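Local coordinates for Two-component system sensor histidine kinase (Bacteroides thetaiotaomicron, PDB 3OTT), which is probably a membrane-bound sensor kinase that phosphorylates histidine and regulates transcription, its extracellular beta-propeller and beta-sandwich part apparently sensing saccharides, at residues F136-Y149 with T163-F177. Numbering follows the deposited sequence.
Sequences FDTRRNGLPNNTIY and TYNGLCRYIPSNGKF
The Phe177 ring lies between Leu143 and Tyr170, with Phe136 at its edge. Methyl CD2 of Leu143 sits 3.7 Å from the centroid of the Phe177 ring, almost on the normal, a CH-pi contact, while CD1 of Tyr170 lies over the rim of the opposite face. The edge of Phe177 is turned toward the face of Phe136 in an offset edge-to-face pair, planes at 86°, with CE1 of Phe177 3.8 Å from CD2 of Phe136. Tyr170 also meets Phe136, completing an aromatic cluster.

Beside it, Asn141 grips 163-177 twice. Its ND2 donates to Gly175 O over 2.8 Å, nearly straight at 176° and in the plane of the amide, and its backbone O accepts from Phe177 N. CG lies beside the backbone N, anti to the carbonyl carbon (chi1 -45°), and OD1 reaches back to the N-H of Asp137, which comes in above the carbonyl plane; the two side-chain bonds together fix the amide's rotation. Asp137 in turn caps the short helix 138-141.

Farther along, Pro144 lays CD against Cys168 SG at 3.6 Å, and the same sulfur touches Leu143 CD2. Asn145 crosses Tyr164 obliquely, amide and ring planes well inclined, with Asn145 ND2 at the ring edge 3.5 Å from Tyr164 CD1, while OD1 closes an Asx turn by accepting from Thr147 N. Tyr164 N bonds to Thr147 O at 2.9 Å, next to the antiparallel, non-hydrogen-bonded pair Ile148 and Thr163.

Residues 136-149 link two propeller blades, running from outermost strand 133-136 of one four-stranded sheet into strand 148-153, the first of the next; on the way they meet the start of 176-180, Cys168 of 166-171 and the turn at 163-165. Leu123 of strand 122-127 packs on Leu143, Ile148 and Phe177, and Trp116 meets Phe136 and Tyr170, joining the blades.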
ATOM      1  N   PHE B 136      -4.683 -18.742  29.249  1.00 25.28           N
ATOM      2  CA  PHE B 136      -3.496 -18.154  29.832  1.00 26.46           C
ATOM      3  C   PHE B 136      -3.786 -17.778  31.238  1.00 27.86           C
ATOM      4  O   PHE B 136      -4.822 -17.162  31.533  1.00 28.30           O
ATOM      5  CB  PHE B 136      -3.084 -16.899  29.069  1.00 26.51           C
ATOM      6  CG  PHE B 136      -2.626 -17.186  27.686  1.00 28.31           C
ATOM      7  CD1 PHE B 136      -3.542 -17.215  26.632  1.00 26.42           C
ATOM      8  CD2 PHE B 136      -1.298 -17.520  27.445  1.00 27.72           C
ATOM      9  CE1 PHE B 136      -3.148 -17.550  25.372  1.00 26.70           C
ATOM     10  CE2 PHE B 136      -0.895 -17.825  26.168  1.00 27.60           C
ATOM     11  CZ  PHE B 136      -1.809 -17.837  25.140  1.00 29.37           C
ATOM     12  N   ASP B 137      -2.869 -18.105  32.137  1.00 29.53           N
ATOM     13  CA  ASP B 137      -3.161 -17.715  33.505  1.00 31.13           C
ATOM     14  C   ASP B 137      -2.011 -17.169  34.363  1.00 30.93           C
ATOM     15  O   ASP B 137      -0.879 -16.938  33.905  1.00 29.52           O
ATOM     16  CB  ASP B 137      -3.965 -18.826  34.216  1.00 32.23           C
ATOM     17  CG  ASP B 137      -3.083 -19.923  34.798  1.00 36.68           C
ATOM     18  OD1 ASP B 137      -2.131 -20.405  34.137  1.00 41.36           O
ATOM     19  OD2 ASP B 137      -3.363 -20.295  35.959  1.00 45.53           O
ATOM     20  N   THR B 138      -2.362 -16.971  35.622  1.00 31.77           N
ATOM     21  CA  THR B 138      -1.473 -16.479  36.674  1.00 33.10           C
ATOM     22  C   THR B 138      -0.263 -17.403  36.965  1.00 34.12           C
ATOM     23  O   THR B 138       0.879 -16.990  36.910  1.00 34.05           O
ATOM     24  CB  THR B 138      -2.380 -16.156  37.903  1.00 32.86           C
ATOM     25  OG1 THR B 138      -2.046 -14.878  38.423  1.00 35.23           O
ATOM     26  CG2 THR B 138      -2.347 -17.202  38.972  1.00 32.64           C
ATOM     27  N   ARG B 139      -0.539 -18.671  37.215  1.00 36.30           N
ATOM     28  CA  ARG B 139       0.457 -19.687  37.532  1.00 38.53           C
ATOM     29  C   ARG B 139       1.306 -20.156  36.346  1.00 39.12           C
ATOM     30  O   ARG B 139       2.544 -20.128  36.423  1.00 40.01           O
ATOM     31  CB  ARG B 139      -0.255 -20.865  38.175  1.00 39.57           C
ATOM     32  CG  ARG B 139      -0.545 -20.553  39.623  1.00 44.05           C
ATOM     33  CD  ARG B 139      -1.726 -21.303  40.244  1.00 51.79           C
ATOM     34  NE  ARG B 139      -2.233 -20.547  41.406  1.00 56.38           N
ATOM     35  CZ  ARG B 139      -1.645 -20.506  42.606  1.00 58.07           C
ATOM     36  NH1 ARG B 139      -0.525 -21.193  42.839  1.00 58.86           N
ATOM     37  NH2 ARG B 139      -2.179 -19.770  43.580  1.00 59.44           N
ATOM     38  N   ARG B 140       0.663 -20.561  35.244  1.00 38.85           N
ATOM     39  CA  ARG B 140       1.428 -21.029  34.079  1.00 39.15           C
ATOM     40  C   ARG B 140       2.130 -19.896  33.307  1.00 37.32           C
ATOM     41  O   ARG B 140       3.191 -20.116  32.752  1.00 37.88           O
ATOM     42  CB  ARG B 140       0.566 -21.843  33.107  1.00 39.61           C
ATOM     43  CG  ARG B 140      -0.129 -23.024  33.735  1.00 43.59           C
ATOM     44  CD  ARG B 140      -0.521 -24.056  32.699  1.00 46.21           C
ATOM     45  NE  ARG B 140      -1.654 -24.823  33.194  1.00 48.28           N
ATOM     46  CZ  ARG B 140      -2.913 -24.672  32.780  1.00 48.24           C
ATOM     47  NH1 ARG B 140      -3.197 -23.805  31.813  1.00 46.51           N
ATOM     48  NH2 ARG B 140      -3.881 -25.421  33.317  1.00 46.17           N
ATOM     49  N   ASN B 141       1.553 -18.695  33.282  1.00 34.62           N
ATOM     50  CA  ASN B 141       2.056 -17.672  32.351  1.00 32.16           C
ATOM     51  C   ASN B 141       2.598 -16.358  32.974  1.00 30.90           C
ATOM     52  O   ASN B 141       3.145 -15.522  32.255  1.00 30.28           O
ATOM     53  CB  ASN B 141       1.060 -17.427  31.208  1.00 30.36           C
ATOM     54  CG  ASN B 141       0.491 -18.740  30.613  1.00 31.92           C
ATOM     55  OD1 ASN B 141      -0.452 -19.342  31.163  1.00 31.72           O
ATOM     56  ND2 ASN B 141       1.057 -19.173  29.477  1.00 31.33           N
ATOM     57  N   GLY B 142       2.498 -16.214  34.294  1.00 30.11           N
ATOM     58  CA  GLY B 142       2.974 -15.007  35.004  1.00 29.32           C
ATOM     59  C   GLY B 142       2.052 -13.810  34.787  1.00 28.15           C
ATOM     60  O   GLY B 142       2.487 -12.657  34.857  1.00 29.17           O
ATOM     61  N   LEU B 143       0.777 -14.052  34.498  1.00 26.74           N
ATOM     62  CA  LEU B 143      -0.174 -12.935  34.463  1.00 24.74           C
ATOM     63  C   LEU B 143      -0.250 -12.278  35.841  1.00 25.10           C
ATOM     64  O   LEU B 143      -0.160 -12.970  36.848  1.00 25.07           O
ATOM     65  CB  LEU B 143      -1.544 -13.415  34.030  1.00 24.33           C
ATOM     66  CG  LEU B 143      -1.825 -13.491  32.542  1.00 21.93           C
ATOM     67  CD1 LEU B 143      -3.250 -13.961  32.384  1.00 20.64           C
ATOM     68  CD2 LEU B 143      -1.623 -12.117  31.875  1.00 18.29           C
ATOM     69  N   PRO B 144      -0.379 -10.937  35.906  1.00 24.44           N
ATOM     70  CA  PRO B 144      -0.448 -10.379  37.280  1.00 24.04           C
ATOM     71  C   PRO B 144      -1.803 -10.710  37.956  1.00 23.58           C
ATOM     72  O   PRO B 144      -1.874 -10.839  39.176  1.00 22.95           O
ATOM     73  CB  PRO B 144      -0.201  -8.863  37.091  1.00 22.90           C
ATOM     74  CG  PRO B 144      -0.420  -8.603  35.628  1.00 23.32           C
ATOM     75  CD  PRO B 144      -0.209  -9.895  34.881  1.00 24.02           C
ATOM     76  N   ASN B 145      -2.845 -10.928  37.151  1.00 23.00           N
ATOM     77  CA  ASN B 145      -4.190 -11.239  37.662  1.00 23.05           C
ATOM     78  C   ASN B 145      -4.962 -11.901  36.491  1.00 22.07           C
ATOM     79  O   ASN B 145      -4.564 -11.742  35.359  1.00 21.51           O
ATOM     80  CB  ASN B 145      -4.829  -9.947  38.224  1.00 22.72           C
ATOM     81  CG  ASN B 145      -6.094 -10.194  39.031  1.00 27.11           C
ATOM     82  OD1 ASN B 145      -7.159 -10.429  38.456  1.00 31.52           O
ATOM     83  ND2 ASN B 145      -6.003 -10.113  40.362  1.00 25.81           N
ATOM     84  N   ASN B 146      -5.966 -12.730  36.774  1.00 21.62           N
ATOM     85  CA  ASN B 146      -6.815 -13.385  35.757  1.00 21.23           C
ATOM     86  C   ASN B 146      -8.029 -12.547  35.351  1.00 19.43           C
ATOM     87  O   ASN B 146      -8.713 -12.906  34.407  1.00 18.41           O
ATOM     88  CB  ASN B 146      -7.333 -14.735  36.289  1.00 21.83           C
ATOM     89  CG  ASN B 146      -6.184 -15.740  36.532  1.00 27.38           C
ATOM     90  OD1 ASN B 146      -5.293 -15.929  35.658  1.00 28.06           O
ATOM     91  ND2 ASN B 146      -6.173 -16.361  37.731  1.00 28.81           N
ATOM     92  N   THR B 147      -8.308 -11.459  36.076  1.00 17.58           N
ATOM     93  CA  THR B 147      -9.335 -10.501  35.654  1.00 15.91           C
ATOM     94  C   THR B 147      -8.811  -9.489  34.632  1.00 15.66           C
ATOM     95  O   THR B 147      -8.054  -8.591  34.993  1.00 15.66           O
ATOM     96  CB  THR B 147      -9.977  -9.805  36.844  1.00 15.56           C
ATOM     97  OG1 THR B 147     -10.585 -10.805  37.658  1.00 16.21           O
ATOM     98  CG2 THR B 147     -11.119  -8.855  36.405  1.00 17.57           C
ATOM     99  N   ILE B 148      -9.257  -9.621  33.379  1.00 14.43           N
ATOM    100  CA  ILE B 148      -8.782  -8.848  32.247  1.00 14.14           C
ATOM    101  C   ILE B 148      -9.780  -7.787  31.856  1.00 15.86           C
ATOM    102  O   ILE B 148     -10.956  -8.112  31.624  1.00 16.62           O
ATOM    103  CB  ILE B 148      -8.621  -9.763  31.013  1.00 13.81           C
ATOM    104  CG1 ILE B 148      -7.885 -11.054  31.370  1.00 13.43           C
ATOM    105  CG2 ILE B 148      -7.894  -9.034  29.869  1.00 13.14           C
ATOM    106  CD1 ILE B 148      -6.490 -10.849  32.035  1.00 15.39           C
ATOM    107  N   TYR B 149      -9.336  -6.531  31.758  1.00 16.50           N
ATOM    108  CA  TYR B 149     -10.232  -5.450  31.320  1.00 16.92           C
ATOM    109  C   TYR B 149      -9.942  -4.885  29.936  1.00 16.52           C
ATOM    110  O   TYR B 149     -10.782  -4.246  29.360  1.00 15.87           O
ATOM    111  CB  TYR B 149     -10.263  -4.274  32.326  1.00 16.34           C
ATOM    112  CG  TYR B 149     -10.802  -4.644  33.660  1.00 16.61           C
ATOM    113  CD1 TYR B 149     -12.048  -5.302  33.783  1.00 17.60           C
ATOM    114  CD2 TYR B 149     -10.113  -4.319  34.797  1.00 17.43           C
ATOM    115  CE1 TYR B 149     -12.569  -5.613  35.013  1.00 18.12           C
ATOM    116  CE2 TYR B 149     -10.591  -4.660  36.031  1.00 21.53           C
ATOM    117  CZ  TYR B 149     -11.839  -5.295  36.146  1.00 20.57           C
ATOM    118  OH  TYR B 149     -12.301  -5.631  37.396  1.00 18.34           O
ATOM    119  N   THR B 163      -5.149  -5.478  33.401  1.00 16.70           N
ATOM    120  CA  THR B 163      -5.846  -6.349  34.318  1.00 17.43           C
ATOM    121  C   THR B 163      -6.309  -5.607  35.572  1.00 19.31           C
ATOM    122  O   THR B 163      -6.078  -4.414  35.728  1.00 20.01           O
ATOM    123  CB  THR B 163      -4.969  -7.564  34.782  1.00 17.89           C
ATOM    124  OG1 THR B 163      -4.027  -7.175  35.791  1.00 15.85           O
ATOM    125  CG2 THR B 163      -4.292  -8.348  33.603  1.00 13.62           C
ATOM    126  N   TYR B 164      -6.979  -6.346  36.448  1.00 19.89           N
ATOM    127  CA  TYR B 164      -7.362  -5.884  37.762  1.00 21.45           C
ATOM    128  C   TYR B 164      -6.114  -5.399  38.536  1.00 22.11           C
ATOM    129  O   TYR B 164      -6.194  -4.456  39.312  1.00 21.63           O
ATOM    130  CB  TYR B 164      -8.051  -7.039  38.503  1.00 21.98           C
ATOM    131  CG  TYR B 164      -8.526  -6.696  39.859  1.00 25.73           C
ATOM    132  CD1 TYR B 164      -7.945  -7.271  40.982  1.00 30.20           C
ATOM    133  CD2 TYR B 164      -9.538  -5.777  40.042  1.00 30.79           C
ATOM    134  CE1 TYR B 164      -8.348  -6.936  42.242  1.00 30.05           C
ATOM    135  CE2 TYR B 164      -9.948  -5.433  41.317  1.00 32.03           C
ATOM    136  CZ  TYR B 164      -9.346  -6.021  42.413  1.00 33.42           C
ATOM    137  OH  TYR B 164      -9.787  -5.686  43.699  1.00 38.42           O
ATOM    138  N   ASN B 165      -4.973  -6.051  38.338  1.00 22.33           N
ATOM    139  CA  ASN B 165      -3.779  -5.605  39.031  1.00 24.50           C
ATOM    140  C   ASN B 165      -2.615  -5.324  38.076  1.00 23.47           C
ATOM    141  O   ASN B 165      -1.526  -5.918  38.176  1.00 25.06           O
ATOM    142  CB  ASN B 165      -3.381  -6.567  40.194  1.00 25.67           C
ATOM    143  CG  ASN B 165      -2.266  -5.969  41.100  1.00 30.39           C
ATOM    144  OD1 ASN B 165      -2.240  -4.748  41.386  1.00 29.19           O
ATOM    145  ND2 ASN B 165      -1.343  -6.824  41.531  1.00 31.63           N
ATOM    146  N   GLY B 166      -2.823  -4.411  37.151  1.00 21.93           N
ATOM    147  CA  GLY B 166      -1.669  -3.884  36.405  1.00 20.99           C
ATOM    148  C   GLY B 166      -1.532  -4.315  34.956  1.00 19.96           C
ATOM    149  O   GLY B 166      -2.385  -5.040  34.399  1.00 20.08           O
ATOM    150  N   LEU B 167      -0.435  -3.868  34.355  1.00 18.99           N
ATOM    151  CA  LEU B 167      -0.187  -4.033  32.947  1.00 17.58           C
ATOM    152  C   LEU B 167       0.950  -4.997  32.705  1.00 18.18           C
ATOM    153  O   LEU B 167       1.974  -4.985  33.400  1.00 19.24           O
ATOM    154  CB  LEU B 167       0.185  -2.691  32.370  1.00 17.19           C
ATOM    155  CG  LEU B 167       0.412  -2.584  30.864  1.00 18.06           C
ATOM    156  CD1 LEU B 167      -0.867  -2.752  30.062  1.00 13.54           C
ATOM    157  CD2 LEU B 167       1.070  -1.238  30.608  1.00 18.11           C
ATOM    158  N   CYS B 168       0.794  -5.805  31.678  1.00 17.37           N
ATOM    159  CA  CYS B 168       1.815  -6.679  31.284  1.00 18.08           C
ATOM    160  C   CYS B 168       1.779  -6.826  29.776  1.00 19.01           C
ATOM    161  O   CYS B 168       0.873  -6.331  29.105  1.00 18.00           O
ATOM    162  CB  CYS B 168       1.625  -7.992  31.987  1.00 18.56           C
ATOM    163  SG  CYS B 168       0.233  -8.937  31.455  1.00 20.92           S
ATOM    164  N   ARG B 169       2.776  -7.522  29.257  1.00 19.87           N
ATOM    165  CA  ARG B 169       2.996  -7.637  27.845  1.00 20.83           C
ATOM    166  C   ARG B 169       3.348  -9.062  27.471  1.00 21.20           C
ATOM    167  O   ARG B 169       4.263  -9.645  28.042  1.00 23.26           O
ATOM    168  CB  ARG B 169       4.132  -6.715  27.413  1.00 20.40           C
ATOM    169  CG  ARG B 169       4.455  -6.886  25.945  1.00 24.73           C
ATOM    170  CD  ARG B 169       5.463  -5.873  25.438  1.00 30.49           C
ATOM    171  NE  ARG B 169       6.702  -5.833  26.207  1.00 34.11           N
ATOM    172  CZ  ARG B 169       7.519  -4.783  26.229  1.00 34.92           C
ATOM    173  NH1 ARG B 169       7.232  -3.682  25.532  1.00 33.94           N
ATOM    174  NH2 ARG B 169       8.606  -4.829  26.971  1.00 36.98           N
ATOM    175  N   TYR B 170       2.680  -9.619  26.468  1.00 20.81           N
ATOM    176  CA  TYR B 170       2.981 -11.007  26.089  1.00 20.79           C
ATOM    177  C   TYR B 170       4.390 -11.238  25.530  1.00 20.37           C
ATOM    178  O   TYR B 170       4.890 -10.451  24.713  1.00 19.44           O
ATOM    179  CB  TYR B 170       2.001 -11.444  25.044  1.00 20.87           C
ATOM    180  CG  TYR B 170       2.034 -12.888  24.692  1.00 21.20           C
ATOM    181  CD1 TYR B 170       2.062 -13.875  25.672  1.00 21.42           C
ATOM    182  CD2 TYR B 170       1.998 -13.263  23.365  1.00 20.49           C
ATOM    183  CE1 TYR B 170       2.054 -15.230  25.299  1.00 27.04           C
ATOM    184  CE2 TYR B 170       1.952 -14.584  22.989  1.00 22.46           C
ATOM    185  CZ  TYR B 170       1.990 -15.567  23.937  1.00 24.15           C
ATOM    186  OH  TYR B 170       1.963 -16.890  23.517  1.00 27.22           O
ATOM    187  N   ILE B 171       4.980 -12.353  25.941  1.00 21.38           N
ATOM    188  CA  ILE B 171       6.282 -12.792  25.436  1.00 24.53           C
ATOM    189  C   ILE B 171       6.096 -14.062  24.578  1.00 25.51           C
ATOM    190  O   ILE B 171       6.020 -15.155  25.113  1.00 26.81           O
ATOM    191  CB  ILE B 171       7.282 -13.061  26.592  1.00 25.52           C
ATOM    192  CG1 ILE B 171       7.211 -11.924  27.636  1.00 24.83           C
ATOM    193  CG2 ILE B 171       8.702 -13.284  26.013  1.00 24.66           C
ATOM    194  CD1 ILE B 171       7.983 -12.211  29.055  1.00 31.43           C
ATOM    195  N   PRO B 172       5.987 -13.921  23.256  1.00 26.11           N
ATOM    196  CA  PRO B 172       5.733 -15.167  22.529  1.00 28.68           C
ATOM    197  C   PRO B 172       6.939 -16.121  22.462  1.00 31.29           C
ATOM    198  O   PRO B 172       6.769 -17.236  22.023  1.00 32.86           O
ATOM    199  CB  PRO B 172       5.274 -14.710  21.136  1.00 27.95           C
ATOM    200  CG  PRO B 172       5.949 -13.333  20.945  1.00 27.36           C
ATOM    201  CD  PRO B 172       6.077 -12.745  22.375  1.00 26.46           C
ATOM    202  N   SER B 173       8.114 -15.716  22.931  1.00 33.84           N
ATOM    203  CA  SER B 173       9.285 -16.641  23.063  1.00 36.62           C
ATOM    204  C   SER B 173       8.938 -17.859  23.876  1.00 37.57           C
ATOM    205  O   SER B 173       9.131 -18.991  23.452  1.00 38.62           O
ATOM    206  CB  SER B 173      10.427 -15.977  23.828  1.00 36.38           C
ATOM    207  OG  SER B 173      11.094 -15.092  22.993  1.00 38.42           O
ATOM    208  N   ASN B 174       8.430 -17.601  25.073  1.00 37.79           N
ATOM    209  CA  ASN B 174       8.251 -18.639  26.055  1.00 38.12           C
ATOM    210  C   ASN B 174       6.795 -18.717  26.489  1.00 37.07           C
ATOM    211  O   ASN B 174       6.466 -19.500  27.366  1.00 38.72           O
ATOM    212  CB  ASN B 174       9.148 -18.352  27.255  1.00 38.80           C
ATOM    213  CG  ASN B 174       8.830 -17.020  27.897  1.00 41.66           C
ATOM    214  OD1 ASN B 174       7.825 -16.381  27.561  1.00 46.42           O
ATOM    215  ND2 ASN B 174       9.671 -16.584  28.815  1.00 44.82           N
ATOM    216  N   GLY B 175       5.922 -17.892  25.909  1.00 35.05           N
ATOM    217  CA  GLY B 175       4.511 -17.925  26.271  1.00 32.31           C
ATOM    218  C   GLY B 175       4.155 -17.333  27.645  1.00 30.70           C
ATOM    219  O   GLY B 175       3.104 -17.677  28.218  1.00 30.62           O
ATOM    220  N   LYS B 176       5.000 -16.444  28.166  1.00 27.89           N
ATOM    221  CA  LYS B 176       4.735 -15.820  29.440  1.00 26.82           C
ATOM    222  C   LYS B 176       4.430 -14.313  29.316  1.00 24.60           C
ATOM    223  O   LYS B 176       4.432 -13.759  28.246  1.00 22.80           O
ATOM    224  CB  LYS B 176       5.926 -16.021  30.375  1.00 28.72           C
ATOM    225  CG  LYS B 176       6.142 -17.433  30.839  1.00 33.28           C
ATOM    226  CD  LYS B 176       6.985 -17.353  32.143  1.00 39.88           C
ATOM    227  CE  LYS B 176       7.661 -18.709  32.495  1.00 43.49           C
ATOM    228  NZ  LYS B 176       6.626 -19.717  32.878  1.00 48.25           N
ATOM    229  N   PHE B 177       4.203 -13.644  30.427  1.00 23.78           N
ATOM    230  CA  PHE B 177       3.926 -12.242  30.365  1.00 23.60           C
ATOM    231  C   PHE B 177       4.917 -11.423  31.183  1.00 23.73           C
ATOM    232  O   PHE B 177       5.151 -11.695  32.320  1.00 21.85           O
ATOM    233  CB  PHE B 177       2.475 -11.959  30.814  1.00 21.76           C
ATOM    234  CG  PHE B 177       1.449 -12.542  29.884  1.00 22.36           C
ATOM    235  CD1 PHE B 177       1.117 -13.902  29.957  1.00 21.62           C
ATOM    236  CD2 PHE B 177       0.810 -11.738  28.933  1.00 20.01           C
ATOM    237  CE1 PHE B 177       0.204 -14.437  29.080  1.00 19.50           C
ATOM    238  CE2 PHE B 177      -0.150 -12.263  28.075  1.00 17.12           C
ATOM    239  CZ  PHE B 177      -0.442 -13.621  28.142  1.00 18.01           C
TER